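Local coordinates for polysaccharide biosynthesis protein CapD (Bacillus thuringiensis HD-771, PDB 6BWC) that probably acts on UDP-N-acetylglucosamine with NADP as cofactor, as an enzyme of CMP-pseudaminic acid biosynthesis for flagellin glycosylation, at residues R36-S41 with Y69-S74; N185-N190 with V242-V247. The protein carries 2 engineered substitutions. All coordinates share one frame; numbering follows the deposited sequence.

Contact 1 (R36-S41 with Y69-S74). With NAP (NADP nicotinamide-adenine-dinucleotide phosphate), chain N.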
# COMPACT_ATOMS: atom_id res chain seq x y z
N ARG C 36 24.79 -2.18 -14.63
CA ARG C 36 23.76 -3.05 -14.09
C ARG C 36 22.66 -3.27 -15.13
O ARG C 36 22.32 -2.35 -15.87
CB ARG C 36 23.21 -2.44 -12.82
CG ARG C 36 24.28 -2.28 -11.73
CD ARG C 36 23.70 -1.94 -10.36
NE ARG C 36 24.73 -1.52 -9.40
CZ ARG C 36 24.52 -0.80 -8.29
NH1 ARG C 36 23.30 -0.38 -7.97
NH2 ARG C 36 25.51 -0.45 -7.50
N VAL C 37 22.15 -4.50 -15.21
CA VAL C 37 20.99 -4.86 -16.05
C VAL C 37 19.78 -5.14 -15.12
O VAL C 37 19.88 -5.98 -14.23
CB VAL C 37 21.28 -6.10 -16.93
CG1 VAL C 37 20.04 -6.60 -17.63
CG2 VAL C 37 22.30 -5.76 -17.99
N PHE C 38 18.67 -4.43 -15.36
CA PHE C 38 17.44 -4.49 -14.56
C PHE C 38 16.24 -4.90 -15.43
O PHE C 38 15.75 -4.12 -16.23
CB PHE C 38 17.20 -3.14 -13.90
CG PHE C 38 16.12 -3.14 -12.85
CD1 PHE C 38 16.44 -3.09 -11.51
CD2 PHE C 38 14.76 -3.16 -13.20
CE1 PHE C 38 15.44 -3.05 -10.54
CE2 PHE C 38 13.76 -3.13 -12.23
CZ PHE C 38 14.10 -3.07 -10.90
N SER C 39 15.76 -6.12 -15.23
CA SER C 39 14.76 -6.76 -16.06
C SER C 39 13.96 -7.64 -15.12
O SER C 39 14.50 -8.07 -14.09
CB SER C 39 15.49 -7.58 -17.14
OG SER C 39 14.80 -8.75 -17.59
N ARG C 40 12.69 -7.91 -15.43
CA ARG C 40 11.90 -8.84 -14.60
C ARG C 40 12.22 -10.30 -14.83
O ARG C 40 12.18 -11.09 -13.92
CB ARG C 40 10.42 -8.68 -14.89
CG ARG C 40 9.87 -7.29 -14.68
CD ARG C 40 8.50 -7.23 -15.31
NE ARG C 40 8.58 -7.46 -16.75
CZ ARG C 40 7.55 -7.55 -17.58
NH1 ARG C 40 6.30 -7.41 -17.13
NH2 ARG C 40 7.78 -7.78 -18.88
N SER C 41 12.53 -10.66 -16.06
CA SER C 41 12.50 -12.05 -16.49
C SER C 41 13.87 -12.75 -16.33
O SER C 41 14.84 -12.39 -17.02
CB SER C 41 12.01 -12.11 -17.94
OG SER C 41 11.42 -13.35 -18.24
N TYR C 69 8.93 0.49 -6.33
CA TYR C 69 9.84 1.61 -6.04
C TYR C 69 11.10 1.16 -5.28
O TYR C 69 12.22 1.37 -5.74
CB TYR C 69 9.16 2.76 -5.29
CG TYR C 69 10.19 3.79 -4.85
CD1 TYR C 69 10.65 4.79 -5.73
CD2 TYR C 69 10.74 3.74 -3.57
CE1 TYR C 69 11.63 5.70 -5.33
CE2 TYR C 69 11.72 4.64 -3.15
CZ TYR C 69 12.17 5.62 -4.03
OH TYR C 69 13.14 6.49 -3.57
N ASP C 70 10.90 0.56 -4.10
CA ASP C 70 11.97 -0.01 -3.25
C ASP C 70 13.07 -0.79 -3.95
O ASP C 70 14.20 -0.79 -3.48
CB ASP C 70 11.35 -1.00 -2.25
CG ASP C 70 10.64 -0.34 -1.09
OD1 ASP C 70 10.50 0.90 -1.08
OD2 ASP C 70 10.22 -1.10 -0.19
N ARG C 71 12.72 -1.52 -5.01
CA ARG C 71 13.70 -2.28 -5.78
C ARG C 71 14.40 -1.44 -6.86
O ARG C 71 15.56 -1.64 -7.18
CB ARG C 71 13.03 -3.47 -6.42
CG ARG C 71 13.94 -4.33 -7.28
CD ARG C 71 15.22 -4.74 -6.56
NE ARG C 71 15.70 -6.02 -7.05
CZ ARG C 71 16.92 -6.51 -6.86
NH1 ARG C 71 17.86 -5.83 -6.21
NH2 ARG C 71 17.21 -7.72 -7.36
N VAL C 72 13.65 -0.52 -7.44
CA VAL C 72 14.22 0.51 -8.30
C VAL C 72 15.23 1.33 -7.49
O VAL C 72 16.29 1.67 -7.98
CB VAL C 72 13.09 1.38 -8.92
CG1 VAL C 72 13.63 2.62 -9.60
CG2 VAL C 72 12.37 0.54 -9.95
N PHE C 73 14.87 1.61 -6.24
CA PHE C 73 15.72 2.32 -5.31
C PHE C 73 17.10 1.70 -5.15
O PHE C 73 18.11 2.38 -5.37
CB PHE C 73 15.04 2.40 -3.94
CG PHE C 73 15.77 3.24 -2.97
CD1 PHE C 73 15.75 4.63 -3.11
CD2 PHE C 73 16.53 2.66 -1.95
CE1 PHE C 73 16.46 5.43 -2.23
CE2 PHE C 73 17.23 3.45 -1.05
CZ PHE C 73 17.20 4.84 -1.20
N SER C 74 17.13 0.42 -4.76
CA SER C 74 18.39 -0.26 -4.43
C SER C 74 19.22 -0.61 -5.63
O SER C 74 20.42 -0.80 -5.49
CB SER C 74 18.13 -1.53 -3.63
OG SER C 74 17.17 -2.36 -4.29
PA NAP N . 11.91 -4.60 -25.53
O1A NAP N . 12.82 -5.44 -26.39
O2A NAP N . 10.56 -5.17 -25.25
O5B NAP N . 12.64 -4.23 -24.16
C5B NAP N . 11.86 -4.04 -22.98
C4B NAP N . 12.76 -4.17 -21.76
O4B NAP N . 12.11 -3.80 -20.54
C3B NAP N . 13.16 -5.60 -21.56
O3B NAP N . 14.46 -5.54 -20.98
C2B NAP N . 12.12 -6.12 -20.60
O2B NAP N . 12.61 -7.30 -20.00
C1B NAP N . 11.95 -4.92 -19.67
N9A NAP N . 10.67 -4.72 -18.91
C8A NAP N . 9.37 -4.77 -19.32
N7A NAP N . 8.48 -4.49 -18.31
C5A NAP N . 9.23 -4.25 -17.21
C6A NAP N . 9.00 -3.90 -15.79
N6A NAP N . 7.76 -3.74 -15.29
N1A NAP N . 10.06 -3.73 -14.99
C2A NAP N . 11.32 -3.88 -15.42
N3A NAP N . 11.62 -4.20 -16.69
C4A NAP N . 10.65 -4.39 -17.62
O3 NAP N . 11.72 -3.11 -26.12
PN NAP N . 12.76 -2.25 -27.02
O1N NAP N . 14.20 -2.46 -26.59
O2N NAP N . 12.36 -2.40 -28.46
O5D NAP N . 12.30 -0.77 -26.69
C5D NAP N . 12.87 -0.12 -25.57
C4D NAP N . 12.19 1.24 -25.36
O4D NAP N . 12.16 1.91 -26.63
C3D NAP N . 10.76 1.25 -24.81
O3D NAP N . 10.69 2.21 -23.76
C2D NAP N . 9.89 1.68 -25.97
O2D NAP N . 8.77 2.47 -25.56
C1D NAP N . 10.86 2.50 -26.81
N1N NAP N . 10.55 2.55 -28.25
C2N NAP N . 10.77 1.45 -28.99
C3N NAP N . 10.52 1.38 -30.34
C7N NAP N . 10.74 0.15 -31.15
O7N NAP N . 10.31 0.13 -32.31
N7N NAP N . 11.35 -0.93 -30.64
C4N NAP N . 10.02 2.59 -31.04
C5N NAP N . 9.80 3.73 -30.14
C6N NAP N . 10.09 3.68 -28.79
P2B NAP N . 11.62 -8.33 -19.25
O1X NAP N . 12.57 -9.51 -19.10
O2X NAP N . 11.32 -7.71 -17.90
O3X NAP N . 10.39 -8.54 -20.16
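F38 of strand 36-39 faces V72 of helix 69-74 with their CA atoms 8.6 Å apart, and the two segment axes run nearly antiparallel, at 168°. The F38 ring bridges this gap. Its CG is anti to the backbone N (chi1 -169°), which lays the ring against the helix. There the carbonyl O of R71 lies at the ring edge, 3.6 Å from F38 CE1, and V72 CG2 stands 4.1 Å from F38 CZ. The R71 methylene CG also touches these ring atoms, while its guanidinium is turned well out of the ring plane and goes to the carbonyl of I63. Elsewhere on the ring, F38 CE2 comes within 4.1 Å of NADP C2A, so the phenyl group links helix and adenine. R36 only skirts S74 O; its guanidinium is fixed by A75 O and a salt bridge to E77. At the strand's end and in the turn that follows, the chain meets the 2'-phosphate. R40 N and R40 NE both donate to NADP O2X, the NE bond almost straight at 179°, and R40 NH2 takes NADP O3X at 3.0 Å. Adenine N7A lies 3.2 Å above the R40 guanidinium plane, over its centre. S39 OG reaches NADP O1X at 2.8 Å. Anchoring the 2'-phosphate just past the second strand, with a helix of the beta-alpha-beta fold against that strand, is characteristic of NADP-binding Rossmann folds.

Contact 2 (N185-N190 with V242-V247)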
# COMPACT_ATOMS: atom_id res chain seq x y z
N ASN C 185 9.07 -14.69 -40.53
CA ASN C 185 8.70 -15.94 -39.84
C ASN C 185 7.36 -16.47 -40.30
O ASN C 185 7.18 -17.69 -40.43
CB ASN C 185 8.63 -15.73 -38.32
CG ASN C 185 9.27 -16.86 -37.56
OD1 ASN C 185 10.43 -17.22 -37.81
ND2 ASN C 185 8.53 -17.42 -36.62
N GLN C 186 6.43 -15.56 -40.49
CA GLN C 186 5.17 -15.87 -41.15
C GLN C 186 5.45 -16.50 -42.52
O GLN C 186 4.82 -17.48 -42.87
CB GLN C 186 4.31 -14.60 -41.31
CG GLN C 186 3.70 -14.07 -40.02
CD GLN C 186 2.67 -12.95 -40.23
OE1 GLN C 186 2.77 -12.16 -41.17
NE2 GLN C 186 1.68 -12.88 -39.34
N ILE C 187 6.39 -15.94 -43.28
CA ILE C 187 6.68 -16.43 -44.63
C ILE C 187 7.25 -17.84 -44.55
O ILE C 187 6.80 -18.71 -45.28
CB ILE C 187 7.65 -15.52 -45.42
CG1 ILE C 187 6.98 -14.16 -45.77
CG2 ILE C 187 8.10 -16.21 -46.71
CD1 ILE C 187 7.93 -12.99 -45.98
N LYS C 188 8.25 -18.02 -43.69
CA LYS C 188 8.83 -19.33 -43.37
C LYS C 188 7.79 -20.40 -43.04
O LYS C 188 7.78 -21.46 -43.65
CB LYS C 188 9.73 -19.24 -42.13
CG LYS C 188 11.16 -18.79 -42.37
CD LYS C 188 12.05 -19.23 -41.21
CE LYS C 188 13.50 -18.99 -41.55
NZ LYS C 188 14.50 -19.67 -40.69
N GLU C 189 6.94 -20.09 -42.06
CA GLU C 189 6.20 -21.11 -41.31
C GLU C 189 4.74 -21.35 -41.76
O GLU C 189 4.23 -22.46 -41.63
CB GLU C 189 6.23 -20.76 -39.81
CG GLU C 189 6.48 -21.96 -38.91
CD GLU C 189 7.89 -22.56 -39.02
OE1 GLU C 189 8.10 -23.68 -38.49
OE2 GLU C 189 8.79 -21.94 -39.63
N ASN C 190 4.08 -20.31 -42.27
CA ASN C 190 2.74 -20.44 -42.84
C ASN C 190 2.63 -19.99 -44.31
O ASN C 190 1.58 -20.14 -44.91
CB ASN C 190 1.73 -19.70 -41.95
CG ASN C 190 1.82 -20.11 -40.48
OD1 ASN C 190 1.45 -21.21 -40.11
ND2 ASN C 190 2.32 -19.22 -39.64
N VAL C 242 9.15 -6.09 -50.43
CA VAL C 242 10.58 -6.38 -50.21
C VAL C 242 10.76 -7.63 -49.35
O VAL C 242 11.57 -8.49 -49.68
CB VAL C 242 11.34 -5.18 -49.59
CG1 VAL C 242 12.70 -5.59 -49.04
CG2 VAL C 242 11.54 -4.07 -50.61
N MET C 243 9.99 -7.72 -48.27
CA MET C 243 10.15 -8.80 -47.29
C MET C 243 9.89 -10.18 -47.90
O MET C 243 10.65 -11.12 -47.65
CB MET C 243 9.26 -8.56 -46.06
CG MET C 243 9.83 -9.07 -44.75
SD MET C 243 11.20 -8.07 -44.13
CE MET C 243 12.54 -9.22 -44.35
N ILE C 244 8.84 -10.29 -48.72
CA ILE C 244 8.47 -11.55 -49.38
C ILE C 244 9.50 -11.94 -50.42
O ILE C 244 9.90 -13.10 -50.49
CB ILE C 244 7.10 -11.44 -50.06
CG1 ILE C 244 6.01 -11.33 -48.99
CG2 ILE C 244 6.81 -12.64 -50.96
CD1 ILE C 244 4.69 -10.79 -49.52
N GLU C 245 9.92 -10.98 -51.23
CA GLU C 245 11.01 -11.23 -52.18
C GLU C 245 12.21 -11.87 -51.51
O GLU C 245 12.57 -12.99 -51.85
CB GLU C 245 11.41 -9.92 -52.89
CG GLU C 245 10.46 -9.54 -54.01
CD GLU C 245 10.10 -8.05 -54.05
OE1 GLU C 245 10.99 -7.19 -53.87
OE2 GLU C 245 8.90 -7.75 -54.29
N GLU C 246 12.79 -11.16 -50.53
CA GLU C 246 14.09 -11.53 -49.94
C GLU C 246 14.07 -12.72 -48.98
O GLU C 246 15.10 -13.37 -48.80
CB GLU C 246 14.75 -10.34 -49.23
CG GLU C 246 16.03 -9.86 -49.90
CD GLU C 246 15.77 -8.87 -51.01
OE1 GLU C 246 15.26 -7.76 -50.71
OE2 GLU C 246 16.08 -9.20 -52.17
N VAL C 247 12.94 -12.97 -48.35
CA VAL C 247 12.84 -14.11 -47.43
C VAL C 247 12.67 -15.37 -48.26
O VAL C 247 13.13 -16.44 -47.87
CB VAL C 247 11.69 -13.94 -46.43
CG1 VAL C 247 11.43 -15.23 -45.66
CG2 VAL C 247 11.99 -12.80 -45.47
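I187 meets I244 and V247 in a helix-helix packing within the part of the fold that probably forms the nucleotide-sugar side of this short-chain dehydrogenase; the segment axes cross at -53° and approach to 10.1 Å. The I187 side chain carries nearly the whole contact. CG1, placed anti to the carbonyl carbon (chi1 -68°), sends I187 CD1 onto the helix surface, 3.7 Å from I244 CA and 3.9 Å from I244 CG1, close to the M243 carbonyl O and brushing V247 as well. The other branch makes the closest approach to V247, tip to tip, I187 CG2 lying 3.6 Å from V247 CG1. No hydrogen bond joins the segments; the contact is made by van der Waals packing, mostly apolar. In the next shell, I193 of strand 192-195 touches both I187 and I244, and L337 packs on M243 and V247. M243 rests on I180 and F183, about two turns and one turn before I187 on the same helix, and its side chain is about 10 Å from the bound UDP-N-acetylglucosamine. Farther out, the Q186 amide ties helix 179-190 to T194 N and to E50 of a second subunit. On helix 324-333, R328 pairs with two carboxylates, its NE with E246 OE1 and its NH2 with E245 OE1.

How the contacts relate
From the N terminus, contact 1 comes first, its segments enclosing 27 residues that hold helix 42-51 and strand 59-63. The chain then runs through strands 81-84, 123-129 and 163-169 of the central sheet before contact 2 opens at 185. Contact 2 closes a longer loop of 51 residues, with strands 192-195, 201-205, 226-229 and 233-235 and helix 207-220. The two loops are in series, neither nested nor crossed. The centres of contact 1 and contact 2 lie 38 Å apart and the nearest atoms of the two about 19 Å, without touching. Contact 1 ties a helix to the cofactor-binding sheet; contact 2 joins two helices that each lead into a strand of the small parallel sheet, 192-195 and 259-262.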